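Local coordinates for protein cytosine-specific methyltransferase (Escherichia coli O157:H7 EDL933, PDB 3G7U) that probably methylates cytosine at carbon 5 in DNA, taking the methyl group from S-adenosyl-L-methionine, at residues K229-S243 with A325-H337. Residues are numbered along the deposited sequence; the frame is centred on the assembly and turned at random.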
loop_
_atom_site.group_PDB
_atom_site.type_symbol
_atom_site.label_atom_id
_atom_site.label_comp_id
_atom_site.label_asym_id
_atom_site.label_seq_id
_atom_site.Cartn_x
_atom_site.Cartn_y
_atom_site.Cartn_z
ATOM N N LYS A 229 -11.794 4.603 -9.024
ATOM C CA LYS A 229 -10.772 4.554 -7.961
ATOM C C LYS A 229 -9.526 5.326 -8.403
ATOM O O LYS A 229 -8.857 5.979 -7.602
ATOM C CB LYS A 229 -10.409 3.101 -7.649
ATOM C CG LYS A 229 -11.498 2.354 -6.934
ATOM C CD LYS A 229 -10.972 1.097 -6.253
ATOM C CE LYS A 229 -12.125 0.381 -5.470
ATOM N NZ LYS A 229 -12.842 1.319 -4.533
ATOM N N LEU A 230 -9.228 5.271 -9.697
ATOM C CA LEU A 230 -8.020 5.936 -10.220
ATOM C C LEU A 230 -8.103 7.463 -10.154
ATOM O O LEU A 230 -7.141 8.112 -9.771
ATOM C CB LEU A 230 -7.697 5.445 -11.645
ATOM C CG LEU A 230 -6.346 5.794 -12.278
ATOM C CD1 LEU A 230 -5.185 5.022 -11.582
ATOM C CD2 LEU A 230 -6.376 5.416 -13.766
ATOM N N TRP A 231 -9.270 8.019 -10.495
ATOM C CA TRP A 231 -9.477 9.460 -10.633
ATOM C C TRP A 231 -10.389 10.093 -9.577
ATOM O O TRP A 231 -10.599 11.297 -9.592
ATOM C CB TRP A 231 -9.969 9.795 -12.063
ATOM C CG TRP A 231 -8.948 9.360 -13.097
ATOM C CD1 TRP A 231 -7.569 9.530 -13.017
ATOM C CD2 TRP A 231 -9.192 8.683 -14.336
ATOM N NE1 TRP A 231 -6.967 8.991 -14.133
ATOM C CE2 TRP A 231 -7.932 8.461 -14.951
ATOM C CE3 TRP A 231 -10.353 8.232 -14.987
ATOM C CZ2 TRP A 231 -7.802 7.813 -16.191
ATOM C CZ3 TRP A 231 -10.219 7.556 -16.219
ATOM C CH2 TRP A 231 -8.953 7.351 -16.797
ATOM N N GLY A 232 -10.883 9.306 -8.627
ATOM C CA GLY A 232 -11.799 9.834 -7.593
ATOM C C GLY A 232 -11.756 9.030 -6.303
ATOM O O GLY A 232 -10.678 8.550 -5.901
ATOM N N GLN A 233 -12.925 8.869 -5.660
ATOM C CA GLN A 233 -13.033 8.179 -4.377
ATOM C C GLN A 233 -11.966 8.691 -3.405
ATOM O O GLN A 233 -11.163 7.910 -2.839
ATOM C CB GLN A 233 -13.002 6.669 -4.542
ATOM C CG GLN A 233 -14.228 6.125 -5.294
ATOM C CD GLN A 233 -14.203 4.619 -5.456
ATOM O OE1 GLN A 233 -13.483 3.915 -4.737
ATOM N NE2 GLN A 233 -14.997 4.108 -6.411
ATOM N N ILE A 234 -11.946 10.016 -3.265
ATOM C CA ILE A 234 -11.058 10.694 -2.325
ATOM C C ILE A 234 -11.780 10.766 -0.969
ATOM O O ILE A 234 -12.797 11.457 -0.873
ATOM C CB ILE A 234 -10.731 12.141 -2.778
ATOM C CG1 ILE A 234 -10.236 12.201 -4.252
ATOM C CG2 ILE A 234 -9.745 12.781 -1.802
ATOM C CD1 ILE A 234 -9.919 13.576 -4.753
ATOM N N PRO A 235 -11.277 10.061 0.073
ATOM C CA PRO A 235 -11.933 10.145 1.391
ATOM C C PRO A 235 -11.898 11.544 1.962
ATOM O O PRO A 235 -11.055 12.371 1.568
ATOM C CB PRO A 235 -11.125 9.161 2.255
ATOM C CG PRO A 235 -10.480 8.244 1.244
ATOM C CD PRO A 235 -10.117 9.148 0.125
ATOM N N ARG A 236 -12.845 11.832 2.853
ATOM C CA ARG A 236 -12.942 13.147 3.473
ATOM C C ARG A 236 -11.618 13.456 4.160
ATOM O O ARG A 236 -11.024 12.575 4.807
ATOM C CB ARG A 236 -14.109 13.179 4.480
ATOM C CG ARG A 236 -14.377 14.526 5.172
ATOM C CD ARG A 236 -15.623 14.444 6.080
ATOM N NE ARG A 236 -15.668 13.156 6.777
ATOM C CZ ARG A 236 -15.182 12.921 7.997
ATOM N NH1 ARG A 236 -15.267 11.694 8.508
ATOM N NH2 ARG A 236 -14.625 13.899 8.717
ATOM N N ASN A 237 -11.128 14.675 3.930
ATOM C CA ASN A 237 -9.905 15.212 4.562
ATOM C C ASN A 237 -8.577 14.614 4.049
ATOM O O ASN A 237 -7.501 14.940 4.547
ATOM C CB ASN A 237 -9.978 15.109 6.082
ATOM C CG ASN A 237 -11.065 15.987 6.668
ATOM O OD1 ASN A 237 -11.184 17.157 6.319
ATOM N ND2 ASN A 237 -11.867 15.414 7.549
ATOM N N VAL A 238 -8.664 13.774 3.025
ATOM C CA VAL A 238 -7.481 13.096 2.484
ATOM C C VAL A 238 -7.095 13.778 1.180
ATOM O O VAL A 238 -7.963 14.268 0.464
ATOM C CB VAL A 238 -7.812 11.593 2.299
ATOM C CG1 VAL A 238 -6.785 10.854 1.427
ATOM C CG2 VAL A 238 -7.988 10.937 3.705
ATOM N N GLY A 239 -5.803 13.835 0.862
ATOM C CA GLY A 239 -5.399 14.293 -0.477
ATOM C C GLY A 239 -4.591 15.580 -0.489
ATOM O O GLY A 239 -4.881 16.517 0.249
ATOM N N ASP A 240 -3.571 15.627 -1.333
ATOM C CA ASP A 240 -2.793 16.829 -1.556
ATOM C C ASP A 240 -3.630 17.784 -2.424
ATOM O O ASP A 240 -4.095 17.420 -3.498
ATOM C CB ASP A 240 -1.477 16.456 -2.244
ATOM C CG ASP A 240 -0.645 17.666 -2.642
ATOM O OD1 ASP A 240 -0.203 18.414 -1.744
ATOM O OD2 ASP A 240 -0.400 17.832 -3.850
ATOM N N THR A 241 -3.834 18.992 -1.927
ATOM C CA THR A 241 -4.659 20.015 -2.598
ATOM C C THR A 241 -4.239 20.306 -4.041
ATOM O O THR A 241 -5.080 20.316 -4.954
ATOM C CB THR A 241 -4.674 21.322 -1.744
ATOM O OG1 THR A 241 -5.307 21.020 -0.510
ATOM C CG2 THR A 241 -5.456 22.423 -2.419
ATOM N N GLU A 242 -2.942 20.492 -4.268
ATOM C CA GLU A 242 -2.438 20.728 -5.626
ATOM C C GLU A 242 -2.649 19.534 -6.559
ATOM O O GLU A 242 -3.058 19.724 -7.724
ATOM C CB GLU A 242 -0.958 21.155 -5.601
ATOM C CG GLU A 242 -0.367 21.359 -6.989
ATOM C CD GLU A 242 1.138 21.647 -6.995
ATOM O OE1 GLU A 242 1.778 21.571 -5.924
ATOM O OE2 GLU A 242 1.678 21.972 -8.081
ATOM N N SER A 243 -2.397 18.307 -6.069
ATOM C CA SER A 243 -2.677 17.128 -6.893
ATOM C C SER A 243 -4.133 17.004 -7.311
ATOM O O SER A 243 -4.430 16.656 -8.461
ATOM C CB SER A 243 -2.224 15.849 -6.191
ATOM O OG SER A 243 -0.858 16.003 -5.890
ATOM N N ALA A 325 2.839 3.129 -9.876
ATOM C CA ALA A 325 1.765 3.504 -8.913
ATOM C C ALA A 325 0.448 2.966 -9.402
ATOM O O ALA A 325 -0.334 2.403 -8.622
ATOM C CB ALA A 325 1.666 5.007 -8.756
ATOM N N ARG A 326 0.173 3.136 -10.714
ATOM C CA ARG A 326 -1.077 2.622 -11.229
ATOM C C ARG A 326 -1.130 1.107 -11.115
ATOM O O ARG A 326 -2.155 0.524 -10.730
ATOM C CB ARG A 326 -1.246 3.033 -12.687
ATOM C CG ARG A 326 -1.516 4.497 -12.880
ATOM C CD ARG A 326 -2.340 4.656 -14.128
ATOM N NE ARG A 326 -2.827 6.030 -14.394
ATOM C CZ ARG A 326 -3.355 6.385 -15.557
ATOM N NH1 ARG A 326 -3.761 7.633 -15.781
ATOM N NH2 ARG A 326 -3.452 5.467 -16.517
ATOM N N LEU A 327 -0.042 0.452 -11.455
ATOM C CA LEU A 327 -0.050 -0.985 -11.419
ATOM C C LEU A 327 -0.195 -1.524 -9.986
ATOM O O LEU A 327 -0.660 -2.634 -9.784
ATOM C CB LEU A 327 1.236 -1.500 -12.070
ATOM C CG LEU A 327 1.295 -1.149 -13.566
ATOM C CD1 LEU A 327 2.718 -1.444 -14.068
ATOM C CD2 LEU A 327 0.272 -2.040 -14.358
ATOM N N GLN A 328 0.187 -0.725 -8.994
ATOM C CA GLN A 328 0.094 -1.159 -7.597
ATOM C C GLN A 328 -1.283 -0.860 -7.005
ATOM O O GLN A 328 -1.613 -1.381 -5.951
ATOM C CB GLN A 328 1.238 -0.493 -6.798
ATOM C CG GLN A 328 1.371 -0.821 -5.347
ATOM C CD GLN A 328 1.783 -2.248 -5.091
ATOM O OE1 GLN A 328 2.266 -2.957 -5.982
ATOM N NE2 GLN A 328 1.586 -2.687 -3.852
ATOM N N GLY A 329 -2.118 -0.115 -7.728
ATOM C CA GLY A 329 -3.436 0.234 -7.264
ATOM C C GLY A 329 -3.552 1.573 -6.559
ATOM O O GLY A 329 -4.545 1.827 -5.879
ATOM N N PHE A 330 -2.577 2.464 -6.738
ATOM C CA PHE A 330 -2.694 3.803 -6.183
ATOM C C PHE A 330 -3.457 4.711 -7.146
ATOM O O PHE A 330 -3.346 4.587 -8.365
ATOM C CB PHE A 330 -1.290 4.414 -5.918
ATOM C CG PHE A 330 -0.660 3.986 -4.616
ATOM C CD1 PHE A 330 -0.889 4.711 -3.439
ATOM C CD2 PHE A 330 0.215 2.916 -4.606
ATOM C CE1 PHE A 330 -0.277 4.316 -2.249
ATOM C CE2 PHE A 330 0.822 2.505 -3.435
ATOM C CZ PHE A 330 0.582 3.225 -2.269
ATOM N N PRO A 331 -4.246 5.650 -6.616
ATOM C CA PRO A 331 -4.927 6.565 -7.525
ATOM C C PRO A 331 -3.983 7.611 -8.108
ATOM O O PRO A 331 -2.939 7.919 -7.515
ATOM C CB PRO A 331 -5.926 7.272 -6.621
ATOM C CG PRO A 331 -5.395 7.141 -5.232
ATOM C CD PRO A 331 -4.532 5.937 -5.192
ATOM N N ASP A 332 -4.345 8.179 -9.252
ATOM C CA ASP A 332 -3.519 9.216 -9.876
ATOM C C ASP A 332 -3.309 10.465 -9.063
ATOM O O ASP A 332 -2.335 11.166 -9.300
ATOM C CB ASP A 332 -4.101 9.642 -11.233
ATOM C CG ASP A 332 -3.735 8.710 -12.338
ATOM O OD1 ASP A 332 -2.924 7.786 -12.133
ATOM O OD2 ASP A 332 -4.242 8.922 -13.471
ATOM N N TRP A 333 -4.205 10.741 -8.109
ATOM C CA TRP A 333 -4.083 11.930 -7.247
ATOM C C TRP A 333 -3.152 11.744 -6.033
ATOM O O TRP A 333 -2.855 12.697 -5.338
ATOM C CB TRP A 333 -5.482 12.437 -6.806
ATOM C CG TRP A 333 -6.383 11.393 -6.178
ATOM C CD1 TRP A 333 -7.365 10.693 -6.797
ATOM C CD2 TRP A 333 -6.389 10.945 -4.788
ATOM N NE1 TRP A 333 -8.009 9.861 -5.899
ATOM C CE2 TRP A 333 -7.434 9.997 -4.661
ATOM C CE3 TRP A 333 -5.633 11.283 -3.649
ATOM C CZ2 TRP A 333 -7.727 9.343 -3.451
ATOM C CZ3 TRP A 333 -5.917 10.647 -2.444
ATOM C CH2 TRP A 333 -6.954 9.682 -2.349
ATOM N N PHE A 334 -2.671 10.516 -5.830
ATOM C CA PHE A 334 -1.738 10.230 -4.739
ATOM C C PHE A 334 -0.363 10.749 -5.165
ATOM O O PHE A 334 0.098 10.488 -6.271
ATOM C CB PHE A 334 -1.725 8.724 -4.443
ATOM C CG PHE A 334 -1.169 8.382 -3.095
ATOM C CD1 PHE A 334 -2.035 8.224 -1.995
ATOM C CD2 PHE A 334 0.199 8.265 -2.909
ATOM C CE1 PHE A 334 -1.529 7.941 -0.716
ATOM C CE2 PHE A 334 0.722 7.959 -1.619
ATOM C CZ PHE A 334 -0.161 7.805 -0.546
ATOM N N ARG A 335 0.307 11.486 -4.282
ATOM C CA ARG A 335 1.539 12.158 -4.655
ATOM C C ARG A 335 2.720 11.489 -3.987
ATOM O O ARG A 335 2.708 11.296 -2.774
ATOM C CB ARG A 335 1.478 13.609 -4.208
ATOM C CG ARG A 335 2.615 14.463 -4.776
ATOM C CD ARG A 335 2.382 15.936 -4.406
ATOM N NE ARG A 335 3.459 16.772 -4.924
ATOM C CZ ARG A 335 3.353 18.081 -5.153
ATOM N NH1 ARG A 335 2.189 18.695 -4.939
ATOM N NH2 ARG A 335 4.401 18.768 -5.638
ATOM N N PHE A 336 3.734 11.130 -4.764
ATOM C CA PHE A 336 4.914 10.443 -4.193
ATOM C C PHE A 336 6.095 11.384 -4.146
ATOM O O PHE A 336 6.020 12.508 -4.643
ATOM C CB PHE A 336 5.285 9.213 -5.039
ATOM C CG PHE A 336 4.236 8.164 -5.009
ATOM C CD1 PHE A 336 4.218 7.237 -3.987
ATOM C CD2 PHE A 336 3.194 8.164 -5.947
ATOM C CE1 PHE A 336 3.191 6.291 -3.901
ATOM C CE2 PHE A 336 2.151 7.214 -5.876
ATOM C CZ PHE A 336 2.164 6.268 -4.861
ATOM N N HIS A 337 7.202 10.936 -3.547
ATOM C CA HIS A 337 8.432 11.715 -3.591
ATOM C C HIS A 337 8.820 12.027 -5.031
ATOM O O HIS A 337 8.591 11.215 -5.943
ATOM C CB HIS A 337 9.562 10.935 -2.907
ATOM C CG HIS A 337 10.746 11.788 -2.549
ATOM N ND1 HIS A 337 11.800 12.003 -3.417
ATOM C CD2 HIS A 337 11.036 12.483 -1.420
ATOM C CE1 HIS A 337 12.689 12.795 -2.838
ATOM N NE2 HIS A 337 12.245 13.111 -1.633
HETATM O O HOH W 1 -6.881 3.439 -6.299
HETATM O O HOH W 2 -2.842 13.276 -2.676
HETATM O O HOH W 3 4.530 21.665 -6.130
#
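W333, just past the RLQGFPD sequence of C5-methyltransferase motif IX, plugs the loop that joins helix 225-231 to helix 241-248. Its chi1 of 52° sets CG between the backbone N and the carbonyl carbon, sending the indole into this loop. One face takes I234, whose CG1 makes a CH-pi contact 3.8 Å from the centroid of the W333 five-membered ring; P331 CG covers the opposite face, and P235 and V238 reach the far end of the benzene ring. At the near end W333 NE1 donates to G232 O (3.0 Å). Two residues earlier, L230 O accepts from D332 N (2.8 Å). R326 NE and NH1 grip the D332 carboxylate side-on, while W231 NE1 meets D332 OD2 from above the carboxylate plane (2.8 Å). L230 CD2 lies over the centre of the R326 guanidinium. At the other end, R335 NH1 makes salt bridges to D240 OD2 (2.9 Å) and E242 OE1 (3.1 Å), both near its guanidinium plane. D240 OD2 also caps helix 241-248 through S243 N, and E242 has a second partner in K246. D332, held by R326, and W333 thus cross-link motif IX to what is probably the variable target-recognition region preceding it in C5-methyltransferases.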